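Local coordinates for putative glycosyl hydrolase (Bacteroides thetaiotaomicron VPI-5482, PDB 3K11), which is a putative glycosyl hydrolase of the family 88 kind, probably cleaving glycosidic bonds in carbohydrates, though its substrate is not established, at residues 187-192 and 230-235; 202-207 and 269-274. One frame throughout, in Å; residues are numbered along the deposited sequence.

Along the chain the four segments alternate, so the two contacts cross rather than nest. The loop at 187-192, which follows helix 167-180, comes first, and helix 202-217 opens with 202-207; then 230-235, on helix 222-240, folds back to the loop and closes interaction 1 across 37 residues. Segment 269-274, on helix 265-281, closes interaction 2 by returning to 202-207 across 61 residues. The contacts, with centres about 11 Å apart, also touch each other: Arg191 forms a salt bridge with Asp203, and Phe233 packs on Met204 and Thr274. Together they tie a loop and three helices of what is probably an (alpha/alpha)6 barrel.

Interaction 1 of 2, residues 187-192 and 230-235. With EDO (1,2-ethanediol), chain I.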
# COMPACT_ATOMS: atom_id res chain seq x y z
N GLY A 187 14.89 -17.01 -28.57
CA GLY A 187 15.58 -18.08 -27.84
C GLY A 187 15.17 -18.19 -26.39
O GLY A 187 15.55 -19.13 -25.72
N THR A 188 14.44 -17.22 -25.86
CA THR A 188 14.02 -17.25 -24.45
C THR A 188 13.14 -18.47 -24.13
O THR A 188 12.18 -18.77 -24.84
CB THR A 188 13.23 -15.98 -24.03
OG1 THR A 188 13.85 -14.80 -24.54
CG2 THR A 188 13.04 -15.94 -22.48
N PHE A 189 13.51 -19.22 -23.10
CA PHE A 189 12.67 -20.37 -22.69
C PHE A 189 11.24 -19.89 -22.46
O PHE A 189 11.03 -18.95 -21.72
CB PHE A 189 13.19 -21.00 -21.39
CG PHE A 189 14.57 -21.62 -21.50
CD1 PHE A 189 14.86 -22.53 -22.49
CD2 PHE A 189 15.54 -21.35 -20.54
CE1 PHE A 189 16.13 -23.14 -22.54
CE2 PHE A 189 16.79 -21.96 -20.60
CZ PHE A 189 17.07 -22.83 -21.60
N ALA A 190 10.25 -20.58 -23.07
CA ALA A 190 8.84 -20.16 -23.05
C ALA A 190 7.92 -21.35 -22.95
O ALA A 190 8.36 -22.53 -22.99
CB ALA A 190 8.53 -19.38 -24.33
N ARG A 191 6.63 -21.05 -22.81
CA ARG A 191 5.57 -22.06 -22.79
C ARG A 191 4.46 -21.64 -23.71
O ARG A 191 4.34 -20.46 -24.05
CB ARG A 191 5.00 -22.23 -21.38
CG ARG A 191 6.05 -22.49 -20.34
CD ARG A 191 5.46 -23.05 -19.09
NE ARG A 191 6.43 -23.00 -18.00
CZ ARG A 191 6.17 -23.36 -16.76
NH1 ARG A 191 4.99 -23.84 -16.43
NH2 ARG A 191 7.11 -23.24 -15.83
N ASN A 192 3.64 -22.60 -24.10
CA ASN A 192 2.41 -22.29 -24.84
C ASN A 192 1.17 -22.51 -23.95
O ASN A 192 0.05 -22.64 -24.44
CB ASN A 192 2.38 -23.10 -26.14
CG ASN A 192 3.33 -22.54 -27.14
OD1 ASN A 192 3.24 -21.37 -27.51
ND2 ASN A 192 4.31 -23.35 -27.53
N VAL A 230 23.42 -16.05 -19.47
CA VAL A 230 23.25 -14.59 -19.40
C VAL A 230 22.16 -14.05 -20.35
O VAL A 230 21.34 -13.20 -19.99
CB VAL A 230 24.60 -13.87 -19.62
CG1 VAL A 230 24.43 -12.35 -19.76
CG2 VAL A 230 25.53 -14.18 -18.39
N LYS A 231 22.16 -14.56 -21.57
CA LYS A 231 21.18 -14.15 -22.57
C LYS A 231 19.78 -14.44 -22.09
O LYS A 231 18.89 -13.61 -22.18
CB LYS A 231 21.46 -14.94 -23.86
CG LYS A 231 20.55 -14.55 -25.03
CD LYS A 231 20.77 -15.42 -26.27
CE LYS A 231 19.70 -15.06 -27.40
NZ LYS A 231 19.47 -16.18 -28.32
N GLN A 232 19.55 -15.65 -21.57
CA GLN A 232 18.25 -15.95 -20.96
C GLN A 232 17.93 -14.98 -19.86
O GLN A 232 16.84 -14.40 -19.80
CB GLN A 232 18.28 -17.36 -20.34
CG GLN A 232 18.34 -18.48 -21.38
CD GLN A 232 17.10 -18.62 -22.23
OE1 GLN A 232 16.01 -18.30 -21.80
NE2 GLN A 232 17.28 -19.16 -23.44
N PHE A 233 18.88 -14.81 -18.96
CA PHE A 233 18.58 -13.93 -17.81
C PHE A 233 18.10 -12.57 -18.28
O PHE A 233 17.10 -12.06 -17.82
CB PHE A 233 19.80 -13.77 -16.91
CG PHE A 233 19.51 -13.05 -15.61
CD1 PHE A 233 19.54 -11.64 -15.53
CD2 PHE A 233 19.23 -13.75 -14.47
CE1 PHE A 233 19.24 -10.99 -14.36
CE2 PHE A 233 18.90 -13.05 -13.24
CZ PHE A 233 18.90 -11.71 -13.21
N LEU A 234 18.83 -11.97 -19.21
CA LEU A 234 18.53 -10.60 -19.58
C LEU A 234 17.29 -10.50 -20.47
O LEU A 234 16.53 -9.52 -20.41
CB LEU A 234 19.74 -10.01 -20.28
CG LEU A 234 21.04 -9.82 -19.48
CD1 LEU A 234 22.13 -9.34 -20.42
CD2 LEU A 234 20.87 -8.84 -18.26
N GLN A 235 17.05 -11.52 -21.27
CA GLN A 235 15.84 -11.54 -22.14
C GLN A 235 14.56 -11.70 -21.32
O GLN A 235 13.51 -11.15 -21.66
CB GLN A 235 15.99 -12.61 -23.23
CG GLN A 235 16.94 -12.14 -24.34
CD GLN A 235 17.15 -13.09 -25.49
OE1 GLN A 235 17.93 -12.76 -26.40
NE2 GLN A 235 16.52 -14.27 -25.47
C1 EDO I . 6.60 -24.46 -12.10
O1 EDO I . 7.47 -23.73 -12.97
C2 EDO I . 5.18 -24.23 -12.57
O2 EDO I . 4.94 -25.15 -13.62
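Gln232 lays its carboxamide over one face of the Phe189 ring and with the same group bonds to the backbone on both sides of Thr188. Amide and ring planes are 19° apart, and NE2 stands above the middle of the ring. A bend at chi2 (-68°) folds the glutamine back to lay its flat end there. Gln232 OE1 accepts the N-H of Phe189 (N to OE1, 3.0 Å) in the carbonyl plane, on a lone pair, in a nearly straight bond. Gln232 NE2 donates to Gly187 O at 2.9 Å, approaching from above that carbonyl's plane, and also hydrogen-bonds to Glu228 of the same helix. Bonds at both ends and the stack should fix the amide's rotation. A leucine in its place would probably leave Phe189 N without this acceptor, take one donor from Gly187 O and remove the amide from the ring face, leaving the loop freer to shift.

One helical turn on, the extended chain of Gln235 brings NE2 to Thr188 OG1 at 2.9 Å, with the hydroxyl tilted from the amide plane. Asp186 supports the same corner, hydrogen-bonding to Thr188 OG1 through its carboxylate and to Lys231 NZ and Gln235 NE2 through its backbone oxygen. At Gly187, with phi 98°, a CB would crowd the carbonyl oxygen of Asp186 and also meet Lys231 NZ.

Arg191 turns the edge of its guanidinium to a 1,2-ethanediol, probably from the crystallisation liquor: NH1 bonds to O2 at 3.1 Å and NH2 to O1 at 2.9 Å. The molecule also bonds to Asp145.

The contact fastens the loop between helix 167-180 and strand 198-200 to helix 222-240. Phe189 also reaches Val211 on helix 202-217, while Phe233 faces helices 265-281 and 289-304.

Interaction 2 of 2, residues 202-207 and 269-274; sequences DDMFMG and GWALLT
Phe205 and Trp270 stack between helices 202-217 and 265-281, where the axes of segments 202-207 and 269-274 approach to 7.6 Å with N-to-C directions 40° apart, consistent with neighbouring inner helices of the (alpha/alpha)6 barrel of this six-hairpin clan. The stack is offset and almost parallel (planes 8° apart): Phe205 CD2 lies 3.6 Å from Trp270 CE3. With CG anti to the backbone N, the phenylalanine reaches across to the tryptophan's benzene part, while its CE1 rests on Leu273 CD2 at 3.6 Å. Over the same indole face, nearer the pyrrole part, the methyl CE of selenomethionine Met206 makes a CH-pi contact.

Toward the indole N-H the packing gives way to water. Asp202 sits at the ring's edge without bonding to it directly; one water donates to Asp202 OD2 and accepts from Trp270 NE1 at 2.8 Å. Its OD1 bonds to His250, and the 1,2-ethanediol held by Arg191 comes about 3 Å from the Asp202 side chain (nearest atoms), at CB, perhaps marking a pocket.

One turn along helix 265-281 from Trp270, Thr274 presses against the backbone of Phe205, yet OG1 gives its hydrogen to Trp270 O at 2.7 Å, reaching that carbonyl from the face opposite Thr274 N.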
# COMPACT_ATOMS: atom_id res chain seq x y z
N ASP A 202 8.91 -18.39 -13.27
CA ASP A 202 9.48 -19.60 -12.69
C ASP A 202 10.57 -20.16 -13.58
O ASP A 202 11.54 -20.75 -13.06
CB ASP A 202 8.43 -20.72 -12.53
CG ASP A 202 7.17 -20.26 -11.77
OD1 ASP A 202 6.52 -19.32 -12.23
OD2 ASP A 202 6.85 -20.79 -10.69
N ASP A 203 10.48 -19.94 -14.89
CA ASP A 203 11.42 -20.61 -15.82
C ASP A 203 12.80 -19.97 -15.80
O ASP A 203 13.72 -20.55 -16.29
CB ASP A 203 10.89 -20.67 -17.23
CG ASP A 203 9.81 -21.72 -17.42
OD1 ASP A 203 9.79 -22.71 -16.64
OD2 ASP A 203 9.05 -21.60 -18.39
N MSE A 204 12.93 -18.76 -15.24
CA MSE A 204 14.26 -18.24 -14.97
C MSE A 204 15.04 -19.29 -14.15
O MSE A 204 16.18 -19.62 -14.44
CB MSE A 204 14.21 -16.91 -14.24
CG MSE A 204 13.71 -15.78 -15.13
SE MSE A 204 13.79 -14.05 -14.30
CE MSE A 204 15.67 -13.74 -14.52
N PHE A 205 14.37 -19.85 -13.15
CA PHE A 205 14.97 -20.80 -12.22
C PHE A 205 14.92 -22.21 -12.76
O PHE A 205 15.84 -22.99 -12.54
CB PHE A 205 14.30 -20.71 -10.86
CG PHE A 205 14.87 -21.66 -9.86
CD1 PHE A 205 16.15 -21.44 -9.31
CD2 PHE A 205 14.15 -22.78 -9.50
CE1 PHE A 205 16.69 -22.35 -8.41
CE2 PHE A 205 14.69 -23.71 -8.61
CZ PHE A 205 15.95 -23.49 -8.06
N MSE A 206 13.86 -22.53 -13.49
CA MSE A 206 13.81 -23.89 -14.05
C MSE A 206 14.90 -24.12 -15.09
O MSE A 206 15.40 -25.24 -15.23
CB MSE A 206 12.44 -24.22 -14.62
CG MSE A 206 11.30 -24.01 -13.71
SE MSE A 206 11.43 -25.00 -11.99
CE MSE A 206 10.40 -23.72 -10.81
N GLY A 207 15.25 -23.09 -15.84
CA GLY A 207 16.22 -23.20 -16.94
C GLY A 207 17.63 -22.66 -16.77
O GLY A 207 18.59 -23.29 -17.20
N GLY A 269 10.85 -15.19 -5.65
CA GLY A 269 11.95 -15.93 -5.03
C GLY A 269 12.75 -16.69 -6.08
O GLY A 269 13.98 -16.64 -6.08
N TRP A 270 12.10 -17.38 -6.98
CA TRP A 270 12.82 -18.09 -8.03
C TRP A 270 13.73 -17.16 -8.85
O TRP A 270 14.82 -17.53 -9.20
CB TRP A 270 11.86 -18.81 -8.95
CG TRP A 270 11.10 -19.96 -8.36
CD1 TRP A 270 9.81 -20.35 -8.69
CD2 TRP A 270 11.55 -20.89 -7.37
NE1 TRP A 270 9.47 -21.44 -7.95
CE2 TRP A 270 10.50 -21.78 -7.13
CE3 TRP A 270 12.73 -21.05 -6.65
CZ2 TRP A 270 10.59 -22.80 -6.22
CZ3 TRP A 270 12.82 -22.09 -5.73
CH2 TRP A 270 11.74 -22.93 -5.51
N ALA A 271 13.29 -15.94 -9.12
CA ALA A 271 14.07 -14.96 -9.90
C ALA A 271 15.28 -14.49 -9.09
O ALA A 271 16.37 -14.29 -9.62
CB ALA A 271 13.20 -13.74 -10.26
N LEU A 272 15.08 -14.29 -7.79
CA LEU A 272 16.18 -13.87 -6.90
C LEU A 272 17.21 -14.97 -6.78
O LEU A 272 18.43 -14.73 -6.82
CB LEU A 272 15.61 -13.48 -5.52
CG LEU A 272 16.51 -12.56 -4.64
CD1 LEU A 272 16.78 -11.17 -5.29
CD2 LEU A 272 15.89 -12.41 -3.24
N LEU A 273 16.71 -16.21 -6.67
CA LEU A 273 17.56 -17.40 -6.56
C LEU A 273 18.30 -17.65 -7.85
O LEU A 273 19.47 -18.07 -7.82
CB LEU A 273 16.71 -18.62 -6.11
CG LEU A 273 17.38 -19.96 -5.83
CD1 LEU A 273 18.61 -19.87 -5.01
CD2 LEU A 273 16.36 -20.91 -5.18
N THR A 274 17.66 -17.42 -8.98
CA THR A 274 18.35 -17.53 -10.28
C THR A 274 19.55 -16.60 -10.37
O THR A 274 20.64 -16.99 -10.79
CB THR A 274 17.39 -17.18 -11.43
OG1 THR A 274 16.32 -18.12 -11.41
CG2 THR A 274 18.09 -17.29 -12.78
O HOH W 1 6.88 -22.52 -8.12